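Local coordinates for protein putative polyketide cyclase (Acidithiobacillus ferrooxidans, PDB 3F9S) that is of unproven function but probably binds a small organic substrate in an NTF2-like pocket, perhaps cyclising a polyketide, at residues 75-80 against 84-89; 9-14 against 29-34; 36-39 against 43-46; 57-62 against 126-131. All coordinates share one frame; numbering follows the deposited sequence. Where two conformers were deposited one is given.

Contact 1 (75-80 against 84-89)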
loop_
_atom_site.group_PDB
_atom_site.type_symbol
_atom_site.label_atom_id
_atom_site.label_comp_id
_atom_site.label_asym_id
_atom_site.label_seq_id
_atom_site.Cartn_x
_atom_site.Cartn_y
_atom_site.Cartn_z
ATOM N N GLN A 75 -0.555 -11.094 -5.308
ATOM C CA GLN A 75 0.749 -11.550 -4.877
ATOM C C GLN A 75 0.647 -12.254 -3.550
ATOM O O GLN A 75 1.204 -13.327 -3.390
ATOM C CB GLN A 75 1.719 -10.385 -4.780
ATOM C CG GLN A 75 1.901 -9.686 -6.106
ATOM C CD GLN A 75 2.387 -10.605 -7.183
ATOM O OE1 GLN A 75 1.635 -10.976 -8.092
ATOM N NE2 GLN A 75 3.619 -11.040 -7.054
ATOM N N GLY A 76 0.019 -11.625 -2.575
ATOM C CA GLY A 76 -0.115 -12.217 -1.264
ATOM C C GLY A 76 -1.466 -11.915 -0.681
ATOM O O GLY A 76 -2.092 -10.909 -1.033
ATOM N N LEU A 77 -1.928 -12.812 0.187
ATOM C CA LEU A 77 -3.178 -12.616 0.930
ATOM C C LEU A 77 -2.804 -12.867 2.368
ATOM O O LEU A 77 -2.252 -13.916 2.667
ATOM C CB LEU A 77 -4.261 -13.582 0.490
ATOM C CG LEU A 77 -4.834 -13.297 -0.889
ATOM C CD1 LEU A 77 -5.749 -14.417 -1.313
ATOM C CD2 LEU A 77 -5.568 -11.963 -0.928
ATOM N N PHE A 78 -3.067 -11.881 3.224
ATOM C CA PHE A 78 -2.666 -11.925 4.622
ATOM C C PHE A 78 -3.925 -11.706 5.443
ATOM O O PHE A 78 -4.423 -10.595 5.500
ATOM C CB PHE A 78 -1.606 -10.860 4.873
ATOM C CG PHE A 78 -0.488 -10.923 3.896
ATOM C CD1 PHE A 78 0.602 -11.754 4.117
ATOM C CD2 PHE A 78 -0.538 -10.169 2.720
ATOM C CE1 PHE A 78 1.644 -11.817 3.180
ATOM C CE2 PHE A 78 0.484 -10.254 1.795
ATOM C CZ PHE A 78 1.570 -11.062 2.028
ATOM N N ALA A 79 -4.448 -12.781 6.031
ATOM C CA ALA A 79 -5.716 -12.778 6.753
ATOM C C ALA A 79 -5.435 -12.569 8.228
ATOM O O ALA A 79 -4.580 -13.235 8.794
ATOM C CB ALA A 79 -6.490 -14.101 6.561
ATOM N N ASP A 80 -6.131 -11.622 8.841
ATOM C CA ASP A 80 -6.009 -11.424 10.278
ATOM C C ASP A 80 -7.310 -10.826 10.748
ATOM O O ASP A 80 -7.670 -9.730 10.325
ATOM C CB ASP A 80 -4.848 -10.499 10.608
ATOM C CG ASP A 80 -4.625 -10.333 12.090
ATOM O OD1 ASP A 80 -5.458 -10.767 12.913
ATOM O OD2 ASP A 80 -3.563 -9.813 12.454
ATOM N N VAL A 84 -8.485 -9.141 5.351
ATOM C CA VAL A 84 -7.532 -9.844 4.524
ATOM C C VAL A 84 -6.852 -8.761 3.708
ATOM O O VAL A 84 -7.505 -8.024 2.994
ATOM C CB VAL A 84 -8.127 -10.891 3.610
ATOM C CG1 VAL A 84 -6.991 -11.606 2.839
ATOM C CG2 VAL A 84 -8.935 -11.915 4.439
ATOM N N VAL A 85 -5.545 -8.673 3.855
ATOM C CA VAL A 85 -4.747 -7.749 3.067
ATOM C C VAL A 85 -4.333 -8.483 1.802
ATOM O O VAL A 85 -3.849 -9.616 1.881
ATOM C CB VAL A 85 -3.501 -7.276 3.790
ATOM C CG1 VAL A 85 -2.786 -6.215 2.914
ATOM C CG2 VAL A 85 -3.820 -6.672 5.170
HETATM N N MSE A 86 -4.522 -7.844 0.644
HETATM C CA MSE A 86 -4.152 -8.389 -0.632
HETATM C C MSE A 86 -3.089 -7.465 -1.193
HETATM O O MSE A 86 -3.301 -6.258 -1.256
HETATM C CB MSE A 86 -5.359 -8.361 -1.569
HETATM C CG MSE A 86 -5.134 -8.995 -2.899
HETATM SE SE MSE A 86 -6.827 -8.540 -3.818
HETATM C CE MSE A 86 -6.558 -6.850 -4.525
ATOM N N THR A 87 -1.943 -8.017 -1.519
ATOM C CA THR A 87 -0.921 -7.284 -2.253
ATOM C C THR A 87 -1.097 -7.765 -3.668
ATOM O O THR A 87 -1.445 -8.921 -3.910
ATOM C CB THR A 87 0.478 -7.540 -1.735
ATOM O OG1 THR A 87 0.720 -8.938 -1.671
ATOM C CG2 THR A 87 0.634 -6.924 -0.345
ATOM N N TRP A 88 -0.825 -6.872 -4.619
ATOM C CA TRP A 88 -1.067 -7.170 -6.005
ATOM C C TRP A 88 -0.248 -6.333 -6.950
ATOM O O TRP A 88 0.252 -5.267 -6.590
ATOM C CB TRP A 88 -2.546 -6.972 -6.336
ATOM C CG TRP A 88 -3.151 -5.716 -5.787
ATOM C CD1 TRP A 88 -3.770 -5.592 -4.622
ATOM C CD2 TRP A 88 -3.197 -4.432 -6.412
ATOM N NE1 TRP A 88 -4.204 -4.311 -4.421
ATOM C CE2 TRP A 88 -3.866 -3.560 -5.513
ATOM C CE3 TRP A 88 -2.717 -3.925 -7.614
ATOM C CZ2 TRP A 88 -4.113 -2.231 -5.804
ATOM C CZ3 TRP A 88 -2.943 -2.581 -7.916
ATOM C CH2 TRP A 88 -3.634 -1.744 -7.001
ATOM N N LEU A 89 -0.087 -6.900 -8.136
ATOM C CA LEU A 89 0.478 -6.244 -9.282
ATOM C C LEU A 89 -0.724 -6.037 -10.171
ATOM O O LEU A 89 -1.773 -6.668 -10.013
ATOM C CB LEU A 89 1.499 -7.130 -9.960
ATOM C CG LEU A 89 2.642 -7.516 -9.034
ATOM C CD1 LEU A 89 3.585 -8.412 -9.801
ATOM C CD2 LEU A 89 3.386 -6.349 -8.414
#

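Contact 2 (9-14 against 29-34)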
loop_
_atom_site.group_PDB
_atom_site.type_symbol
_atom_site.label_atom_id
_atom_site.label_comp_id
_atom_site.label_asym_id
_atom_site.label_seq_id
_atom_site.Cartn_x
_atom_site.Cartn_y
_atom_site.Cartn_z
ATOM N N LYS A 9 -9.998 -15.760 1.728
ATOM C CA LYS A 9 -8.956 -15.608 0.684
ATOM C C LYS A 9 -9.448 -16.008 -0.711
ATOM O O LYS A 9 -9.171 -15.307 -1.711
ATOM C CB LYS A 9 -7.696 -16.387 1.032
ATOM C CG LYS A 9 -6.974 -15.744 2.200
ATOM C CD LYS A 9 -5.672 -16.433 2.433
ATOM C CE LYS A 9 -4.932 -15.907 3.654
ATOM N NZ LYS A 9 -3.580 -16.514 3.780
ATOM N N GLU A 10 -10.177 -17.121 -0.751
ATOM C CA GLU A 10 -10.747 -17.616 -2.005
ATOM C C GLU A 10 -11.759 -16.593 -2.527
ATOM O O GLU A 10 -11.799 -16.320 -3.721
ATOM C CB GLU A 10 -11.342 -19.017 -1.815
ATOM C CG GLU A 10 -10.252 -20.095 -1.673
ATOM C CD GLU A 10 -10.710 -21.383 -0.992
ATOM O OE1 GLU A 10 -11.047 -21.344 0.211
ATOM O OE2 GLU A 10 -10.672 -22.456 -1.632
ATOM N N ILE A 11 -12.546 -16.024 -1.622
ATOM C CA ILE A 11 -13.542 -15.008 -1.968
ATOM C C ILE A 11 -12.882 -13.788 -2.603
ATOM O O ILE A 11 -13.304 -13.358 -3.673
ATOM C CB ILE A 11 -14.376 -14.605 -0.744
ATOM C CG1 ILE A 11 -15.326 -15.737 -0.370
ATOM C CG2 ILE A 11 -15.162 -13.306 -1.010
ATOM C CD1 ILE A 11 -15.822 -15.616 1.022
ATOM N N LEU A 12 -11.838 -13.257 -1.968
ATOM C CA LEU A 12 -11.105 -12.102 -2.516
ATOM C C LEU A 12 -10.510 -12.400 -3.855
ATOM O O LEU A 12 -10.555 -11.564 -4.747
ATOM C CB LEU A 12 -9.945 -11.639 -1.630
ATOM C CG LEU A 12 -10.207 -10.699 -0.476
ATOM C CD1 LEU A 12 -8.866 -10.222 0.121
ATOM C CD2 LEU A 12 -11.078 -9.520 -0.915
ATOM N N THR A 13 -9.934 -13.586 -3.962
ATOM C CA THR A 13 -9.358 -14.030 -5.202
ATOM C C THR A 13 -10.415 -14.033 -6.315
ATOM O O THR A 13 -10.161 -13.438 -7.362
ATOM C CB THR A 13 -8.678 -15.381 -5.079
ATOM O OG1 THR A 13 -7.721 -15.344 -4.012
ATOM C CG2 THR A 13 -7.967 -15.763 -6.407
ATOM N N GLN A 14 -11.588 -14.619 -6.063
ATOM C CA GLN A 14 -12.653 -14.706 -7.088
ATOM C C GLN A 14 -13.219 -13.324 -7.395
ATOM O O GLN A 14 -13.418 -12.973 -8.550
ATOM C CB GLN A 14 -13.800 -15.634 -6.654
ATOM C CG GLN A 14 -14.669 -16.091 -7.835
ATOM C CD GLN A 14 -15.944 -16.844 -7.451
ATOM O OE1 GLN A 14 -16.537 -16.615 -6.393
ATOM N NE2 GLN A 14 -16.395 -17.711 -8.345
ATOM N N ASP A 29 -22.565 -7.857 -6.532
ATOM C CA ASP A 29 -23.698 -8.303 -5.726
ATOM C C ASP A 29 -23.399 -9.504 -4.830
ATOM O O ASP A 29 -24.013 -9.632 -3.789
ATOM C CB ASP A 29 -24.895 -8.655 -6.601
ATOM C CG ASP A 29 -25.489 -7.459 -7.318
ATOM O OD1 ASP A 29 -25.088 -6.309 -7.064
ATOM O OD2 ASP A 29 -26.370 -7.690 -8.166
ATOM N N LYS A 30 -22.506 -10.388 -5.259
ATOM C CA LYS A 30 -22.140 -11.575 -4.499
ATOM C C LYS A 30 -21.131 -11.298 -3.402
ATOM O O LYS A 30 -21.013 -12.097 -2.475
ATOM C CB LYS A 30 -21.504 -12.617 -5.414
ATOM C CG LYS A 30 -22.353 -13.072 -6.571
ATOM C CD LYS A 30 -21.676 -14.184 -7.374
ATOM C CE LYS A 30 -20.465 -13.691 -8.156
ATOM N NZ LYS A 30 -19.903 -14.749 -9.043
ATOM N N TYR A 31 -20.390 -10.194 -3.516
ATOM C CA TYR A 31 -19.255 -9.925 -2.631
ATOM C C TYR A 31 -19.324 -8.728 -1.715
ATOM O O TYR A 31 -18.594 -8.692 -0.736
ATOM C CB TYR A 31 -18.037 -9.671 -3.515
ATOM C CG TYR A 31 -17.722 -10.801 -4.435
ATOM C CD1 TYR A 31 -17.299 -12.016 -3.923
ATOM C CD2 TYR A 31 -17.865 -10.668 -5.819
ATOM C CE1 TYR A 31 -17.002 -13.076 -4.759
ATOM C CE2 TYR A 31 -17.574 -11.726 -6.674
ATOM C CZ TYR A 31 -17.115 -12.922 -6.123
ATOM O OH TYR A 31 -16.803 -13.990 -6.914
ATOM N N ILE A 32 -20.111 -7.722 -2.080
ATOM C CA ILE A 32 -20.137 -6.482 -1.334
ATOM C C ILE A 32 -21.236 -6.490 -0.307
ATOM O O ILE A 32 -22.352 -6.889 -0.579
ATOM C CB ILE A 32 -20.227 -5.265 -2.263
ATOM C CG1 ILE A 32 -19.114 -5.322 -3.314
ATOM C CG2 ILE A 32 -20.104 -3.968 -1.481
ATOM C CD1 ILE A 32 -17.683 -5.504 -2.779
ATOM N N ALA A 33 -20.896 -6.003 0.879
ATOM C CA ALA A 33 -21.834 -5.846 1.967
ATOM C C ALA A 33 -22.780 -4.698 1.634
ATOM O O ALA A 33 -22.487 -3.884 0.746
ATOM C CB ALA A 33 -21.115 -5.544 3.261
ATOM N N PRO A 34 -23.896 -4.594 2.361
ATOM C CA PRO A 34 -24.821 -3.485 2.102
ATOM C C PRO A 34 -24.198 -2.091 2.235
ATOM O O PRO A 34 -24.661 -1.159 1.577
ATOM C CB PRO A 34 -25.923 -3.703 3.133
ATOM C CG PRO A 34 -25.890 -5.143 3.388
ATOM C CD PRO A 34 -24.446 -5.510 3.374
#

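Contact 3 (36-39 against 43-46)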
loop_
_atom_site.group_PDB
_atom_site.type_symbol
_atom_site.label_atom_id
_atom_site.label_comp_id
_atom_site.label_asym_id
_atom_site.label_seq_id
_atom_site.Cartn_x
_atom_site.Cartn_y
_atom_site.Cartn_z
ATOM N N TYR A 36 -20.337 -0.280 2.202
ATOM C CA TYR A 36 -18.958 -0.467 1.854
ATOM C C TYR A 36 -18.274 0.884 1.977
ATOM O O TYR A 36 -18.691 1.824 1.332
ATOM C CB TYR A 36 -18.855 -0.990 0.440
ATOM C CG TYR A 36 -17.447 -1.283 0.027
ATOM C CD1 TYR A 36 -16.628 -0.276 -0.483
ATOM C CD2 TYR A 36 -16.946 -2.575 0.083
ATOM C CE1 TYR A 36 -15.326 -0.573 -0.911
ATOM C CE2 TYR A 36 -15.672 -2.870 -0.310
ATOM C CZ TYR A 36 -14.865 -1.864 -0.814
ATOM O OH TYR A 36 -13.597 -2.206 -1.216
ATOM N N THR A 37 -17.213 0.944 2.766
ATOM C CA THR A 37 -16.529 2.189 3.029
ATOM C C THR A 37 -15.163 2.193 2.419
ATOM O O THR A 37 -14.375 1.309 2.684
ATOM C CB THR A 37 -16.403 2.424 4.534
ATOM O OG1 THR A 37 -17.716 2.421 5.084
ATOM C CG2 THR A 37 -15.713 3.763 4.849
ATOM N N VAL A 38 -14.877 3.211 1.621
ATOM C CA VAL A 38 -13.526 3.393 1.091
ATOM C C VAL A 38 -12.829 4.111 2.252
ATOM O O VAL A 38 -12.876 5.326 2.386
ATOM C CB VAL A 38 -13.495 4.208 -0.193
ATOM C CG1 VAL A 38 -12.051 4.373 -0.656
ATOM C CG2 VAL A 38 -14.377 3.572 -1.280
ATOM N N LEU A 39 -12.215 3.326 3.115
ATOM C CA LEU A 39 -11.610 3.851 4.332
ATOM C C LEU A 39 -10.404 4.713 4.013
ATOM O O LEU A 39 -10.199 5.724 4.633
ATOM C CB LEU A 39 -11.183 2.720 5.246
ATOM C CG LEU A 39 -12.320 1.835 5.749
ATOM C CD1 LEU A 39 -11.744 0.498 6.253
ATOM C CD2 LEU A 39 -13.078 2.586 6.838
ATOM N N GLY A 43 -6.350 9.602 -3.481
ATOM C CA GLY A 43 -6.823 10.112 -4.756
ATOM C C GLY A 43 -8.119 9.532 -5.268
ATOM O O GLY A 43 -8.641 10.010 -6.291
ATOM N N ASP A 44 -8.684 8.553 -4.553
ATOM C CA ASP A 44 -9.902 7.923 -5.008
ATOM C C ASP A 44 -11.025 8.925 -4.789
ATOM O O ASP A 44 -11.150 9.473 -3.691
ATOM C CB ASP A 44 -10.205 6.634 -4.259
ATOM C CG ASP A 44 -11.269 5.842 -4.937
ATOM O OD1 ASP A 44 -12.427 6.111 -4.618
ATOM O OD2 ASP A 44 -10.955 5.049 -5.854
ATOM N N PRO A 45 -11.833 9.190 -5.827
ATOM C CA PRO A 45 -12.950 10.122 -5.650
ATOM C C PRO A 45 -13.939 9.746 -4.539
ATOM O O PRO A 45 -14.556 10.630 -3.948
ATOM C CB PRO A 45 -13.643 10.100 -7.012
ATOM C CG PRO A 45 -12.647 9.622 -7.942
ATOM C CD PRO A 45 -11.772 8.676 -7.208
ATOM N N TRP A 46 -14.041 8.454 -4.236
ATOM C CA TRP A 46 -14.922 7.919 -3.197
ATOM C C TRP A 46 -14.244 7.754 -1.840
ATOM O O TRP A 46 -14.851 7.207 -0.918
ATOM C CB TRP A 46 -15.492 6.562 -3.651
ATOM C CG TRP A 46 -16.364 6.686 -4.849
ATOM C CD1 TRP A 46 -17.710 6.850 -4.834
ATOM C CD2 TRP A 46 -15.969 6.718 -6.230
ATOM N NE1 TRP A 46 -18.188 6.944 -6.102
ATOM C CE2 TRP A 46 -17.146 6.872 -6.988
ATOM C CE3 TRP A 46 -14.741 6.629 -6.904
ATOM C CZ2 TRP A 46 -17.139 6.940 -8.391
ATOM C CZ3 TRP A 46 -14.739 6.702 -8.303
ATOM C CH2 TRP A 46 -15.933 6.851 -9.020
#

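Contact 4 (57-62 against 126-131). With GOL (glycerol), chain C.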
loop_
_atom_site.group_PDB
_atom_site.type_symbol
_atom_site.label_atom_id
_atom_site.label_comp_id
_atom_site.label_asym_id
_atom_site.label_seq_id
_atom_site.Cartn_x
_atom_site.Cartn_y
_atom_site.Cartn_z
ATOM N N LYS A 57 -20.720 -0.382 -7.400
ATOM C CA LYS A 57 -20.682 -0.766 -8.811
ATOM C C LYS A 57 -20.383 0.433 -9.695
ATOM O O LYS A 57 -19.654 0.293 -10.659
ATOM C CB LYS A 57 -21.960 -1.482 -9.226
ATOM C CG LYS A 57 -22.024 -2.869 -8.657
ATOM C CD LYS A 57 -23.175 -3.693 -9.184
ATOM C CE LYS A 57 -24.485 -3.368 -8.595
ATOM N NZ LYS A 57 -25.489 -4.434 -8.978
ATOM N N GLU A 58 -20.907 1.610 -9.346
ATOM C CA GLU A 58 -20.605 2.819 -10.110
ATOM C C GLU A 58 -19.126 3.134 -10.038
ATOM O O GLU A 58 -18.523 3.469 -11.051
ATOM C CB GLU A 58 -21.434 4.025 -9.659
ATOM C CG GLU A 58 -22.913 3.878 -9.929
ATOM C CD GLU A 58 -23.277 3.663 -11.378
ATOM O OE1 GLU A 58 -22.580 4.180 -12.275
ATOM O OE2 GLU A 58 -24.307 3.003 -11.608
ATOM N N ARG A 59 -18.529 2.956 -8.867
ATOM C CA ARG A 59 -17.107 3.194 -8.727
ATOM C C ARG A 59 -16.325 2.197 -9.568
ATOM O O ARG A 59 -15.361 2.579 -10.223
ATOM C CB ARG A 59 -16.707 3.164 -7.273
ATOM C CG ARG A 59 -15.230 3.141 -7.032
ATOM C CD ARG A 59 -14.992 3.272 -5.585
ATOM N NE ARG A 59 -13.562 3.205 -5.309
ATOM C CZ ARG A 59 -12.850 2.084 -5.285
ATOM N NH1 ARG A 59 -13.395 0.896 -5.496
ATOM N NH2 ARG A 59 -11.554 2.150 -5.016
ATOM N N VAL A 60 -16.741 0.936 -9.559
ATOM C CA VAL A 60 -16.071 -0.062 -10.402
ATOM C C VAL A 60 -16.141 0.364 -11.858
ATOM O O VAL A 60 -15.127 0.347 -12.554
ATOM C CB VAL A 60 -16.652 -1.465 -10.283
ATOM C CG1 VAL A 60 -15.783 -2.443 -11.129
ATOM C CG2 VAL A 60 -16.681 -1.913 -8.839
ATOM N N LYS A 61 -17.318 0.797 -12.293
ATOM C CA LYS A 61 -17.505 1.219 -13.680
ATOM C C LYS A 61 -16.549 2.348 -14.059
ATOM O O LYS A 61 -15.975 2.320 -15.144
ATOM C CB LYS A 61 -18.941 1.641 -13.958
ATOM C CG LYS A 61 -19.978 0.520 -13.869
ATOM C CD LYS A 61 -21.378 1.120 -14.040
ATOM C CE LYS A 61 -22.466 0.224 -13.495
ATOM N NZ LYS A 61 -23.804 0.888 -13.647
ATOM N N THR A 62 -16.379 3.319 -13.161
ATOM C CA THR A 62 -15.488 4.457 -13.423
ATOM C C THR A 62 -14.035 4.034 -13.496
ATOM O O THR A 62 -13.339 4.378 -14.442
ATOM C CB THR A 62 -15.654 5.533 -12.359
ATOM O OG1 THR A 62 -16.901 6.155 -12.613
ATOM C CG2 THR A 62 -14.593 6.615 -12.450
ATOM N N HIS A 126 -12.380 -1.001 2.199
ATOM C CA HIS A 126 -10.963 -1.228 1.955
ATOM C C HIS A 126 -10.085 -0.060 2.388
ATOM O O HIS A 126 -10.544 1.063 2.495
ATOM C CB HIS A 126 -10.671 -1.620 0.511
ATOM C CG HIS A 126 -10.807 -0.496 -0.466
ATOM N ND1 HIS A 126 -11.925 -0.320 -1.248
ATOM C CD2 HIS A 126 -9.947 0.494 -0.810
ATOM C CE1 HIS A 126 -11.748 0.733 -2.027
ATOM N NE2 HIS A 126 -10.566 1.254 -1.766
ATOM N N TRP A 127 -8.832 -0.384 2.675
ATOM C CA TRP A 127 -7.797 0.567 3.017
ATOM C C TRP A 127 -6.721 0.207 2.011
ATOM O O TRP A 127 -6.159 -0.883 2.061
ATOM C CB TRP A 127 -7.349 0.323 4.437
ATOM C CG TRP A 127 -6.608 1.425 5.017
ATOM C CD1 TRP A 127 -7.075 2.322 5.921
ATOM C CD2 TRP A 127 -5.242 1.741 4.795
ATOM N NE1 TRP A 127 -6.079 3.193 6.264
ATOM C CE2 TRP A 127 -4.940 2.860 5.590
ATOM C CE3 TRP A 127 -4.224 1.180 4.013
ATOM C CZ2 TRP A 127 -3.671 3.440 5.618
ATOM C CZ3 TRP A 127 -2.966 1.770 4.036
ATOM C CH2 TRP A 127 -2.707 2.893 4.826
ATOM N N GLN A 128 -6.438 1.112 1.086
ATOM C CA GLN A 128 -5.579 0.794 -0.025
ATOM C C GLN A 128 -4.503 1.817 -0.299
ATOM O O GLN A 128 -4.679 2.995 -0.047
ATOM C CB GLN A 128 -6.462 0.683 -1.257
ATOM C CG GLN A 128 -5.772 0.502 -2.574
ATOM C CD GLN A 128 -6.755 0.023 -3.579
ATOM O OE1 GLN A 128 -7.023 -1.160 -3.615
ATOM N NE2 GLN A 128 -7.358 0.932 -4.336
ATOM N N ILE A 129 -3.369 1.323 -0.768
ATOM C CA ILE A 129 -2.318 2.207 -1.275
ATOM C C ILE A 129 -1.909 1.551 -2.580
ATOM O O ILE A 129 -1.765 0.341 -2.639
ATOM C CB ILE A 129 -1.096 2.294 -0.339
ATOM C CG1 ILE A 129 -1.507 2.621 1.084
ATOM C CG2 ILE A 129 -0.078 3.322 -0.898
ATOM C CD1 ILE A 129 -2.003 4.002 1.302
ATOM N N THR A 130 -1.707 2.355 -3.611
ATOM C CA THR A 130 -1.276 1.862 -4.897
ATOM C C THR A 130 -0.128 2.738 -5.366
ATOM O O THR A 130 0.002 3.890 -4.947
ATOM C CB THR A 130 -2.402 1.957 -5.932
ATOM O OG1 THR A 130 -2.625 3.321 -6.245
ATOM C CG2 THR A 130 -3.721 1.378 -5.413
ATOM N N ASP A 131 0.666 2.202 -6.279
ATOM C CA ASP A 131 1.805 2.918 -6.840
ATOM C C ASP A 131 1.356 3.859 -7.966
ATOM O O ASP A 131 1.665 3.665 -9.148
ATOM C CB ASP A 131 2.861 1.937 -7.329
ATOM C CG ASP A 131 4.108 2.622 -7.822
ATOM O OD1 ASP A 131 4.352 3.794 -7.437
ATOM O OD2 ASP A 131 4.838 1.962 -8.583
HETATM C C1 GOL C . -9.826 -0.852 -6.812
HETATM O O1 GOL C . -9.354 0.308 -6.177
HETATM C C2 GOL C . -10.347 -1.882 -5.815
HETATM O O2 GOL C . -11.347 -1.283 -5.012
HETATM C C3 GOL C . -9.189 -2.474 -5.011
HETATM O O3 GOL C . -8.925 -3.845 -5.257
#

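Contact 1 (75-80 against 84-89)
With CG turned opposite its own carbonyl carbon (chi1 -51°), Phe78 sends its ring back along the strand toward Thr87, whose chi1 of 52° lodges OG1 between backbone N and carbonyl carbon. OG1 thereby reaches the ring edge, in its plane, 3.7 Å from Phe78 CE2. Both residues belong to the antiparallel beta hairpin of strands 71-80 and 83-93, part of the large sheet of the NTF2-like fold. Phe78 and Val85 form a hydrogen-bonded pair: Phe78 N donates to Val85 O over 2.7 Å, and Val85 N answers to Phe78 O at 2.8 Å. Toward the start of the segment 75-80, Gln75 and Gly76 both face Thr87 in a classic beta bulge. There Gln75 N binds Thr87 O at 2.7 Å, Gly76 N reaches the same oxygen weakly, and Thr87 N donates to Gly76 O at 2.9 Å. The Phe78 ring occupies the space beside Gly76 where a side chain would otherwise stand. This face also meets the second subunit, with Phe78 packing on Val85 of that chain. Were Phe78 an alanine, a gap beside Gly76 and Thr87 would probably open and part of the packing between subunits would be lost. Leu77, Ala79, Val84 and Met86, the last a selenomethionine, point to the other face, which helix 8-21 covers. Leu77 and Met86 run alongside each other in one direction, with Leu77 CD2 3.6 Å from Met86 CG.

Contact 2 (9-14 against 29-34)
Tyr31 OH sits between two side-chain oxygens: Gln14 OE1, 2.7 Å away, and a carboxylate oxygen of Glu18, one helical turn farther along helix 8-21. Gln14 was modelled in two conformers, so its share of this arrangement may be only partial. In the conformer described, CG stands anti to the backbone N (chi1 -162°) and the rest of the chain is extended, which brings OE1 to the ring edge, in the plane of the phenol. The amide and ring planes are nevertheless steeply inclined, 75° apart. Nearer the root of the ring, Ile11 adds an apolar touch, its CG2 branch approaching Tyr31 CD1 obliquely at 3.8 Å as the two side chains pass head to tail. Lys30 CB lies over the centre of one ring face, 4.1 Å above the plane, and Phe15 packs with Tyr31 edge-to-face. The contact thus joins helix 8-21 to the short, weakly bonded helix 28-31, just before the chain enters strand 32-33. Within the longer helix, Lys9 O accepts from Thr13 N and also from Thr13 OG1, the latter at 2.7 Å, the two donors arriving from opposite faces of its plane. Lys30 NZ also forms a salt bridge with Glu18, so the tyrosine hydroxyl borders an ion pair, and the carboxylate is likely to favour Tyr31 as a donor.

Contact 3 (36-39 against 43-46)
A backbone carbonyl pressed against an aliphatic branch point is the striking element here: Trp46 O lies 3.4 Å from Val38 CB, with apolar packing beside it. The carbonyl belongs to the loop that leaves strand 36-40 of the NTF2-like sheet and leads on to strand 50-51, and that loop is shaped by an Asx turn. Asp44 OD1 accepts from Trp46 N at 2.9 Å, on its anti side and 32° out of the carboxylate plane, with a rather bent N-H...O angle of 144°. The turn, which this bond closes, sets the carbonyl and CB of Trp46 beside the strand. Val38 CG2, opposite the carbonyl carbon of its own residue, meets Trp46 CB at 4.0 Å, the two side chains crossing obliquely. The indole continues away from the strand toward helix 53-66, where Thr62 and Leu63 touch it. Pro45 CB rests 3.6 Å above one face of the indole, offset toward the rim, while Asp44 OD1 stands at the ring edge, in plane. Val38 completes the contact by bringing CG1 to 4.3 Å from Asp44 OD1.

Contact 4 (57-62 against 126-131)
Over one face of the Arg59 guanidinium stands His126 CE1, which presents the edge of the imidazole, 3.3 Å from Arg59 NH2; at the guanidinium edge, near its plane, lie glycerol O2 and Gln128 NE2. The two flat groups are inclined by 45°. Arg59 runs extended as far as NE, its CG opposite the backbone N (chi1 169°), spanning from helix 53-66 to strand 122-130 across the interior of the NTF2-like fold. Glycerol, probably taken from the crystallisation liquor, links the two elements: Arg59 NH1 donates to its O2 at 3.0 Å, Arg59 NH2 to its O1 at 3.1 Å. Gln128 NE2 donates to glycerol O1 at 2.8 Å, almost straight, and Tyr116 also binds the molecule. Asp41 and Asp44 form salt bridges with Arg59 NH2; Asp41 bonds to His126 and Gln128 as well, and Tyr36 takes the other imidazole nitrogen. With a leucine in place of Arg59, both carboxylates would probably lose their positive mate, and glycerol O2 the nitrogen that grips it. Buried and lined with converging polar side chains, the site is consistent with the ligand pocket of this family and could probably accept a ligand with oxygen acceptors.

How the contacts relate
Contact 4 is the buried centre of the set, polar and shared with a bound glycerol, whereas contacts 1, 2 and 3 are partly buried nearer the periphery. Contacts 1, 3 and 4 all reach the same sheet: contact 1 is the backbone-paired hairpin at one side, and contacts 3 and 4 use neighbouring strands, their centres about 7 Å apart. Trp46 of contact 3 packs on Arg59 of contact 4, so loop, helix and sheet meet there. Contact 2 joins helices by side chains alone, yet Lys9 ties it to Leu77 of contact 1 and Asp29 to Lys57 of contact 4. Contacts 1, 2 and 4 also reach the second subunit, contact 2 through Lys9; contact 3 does not.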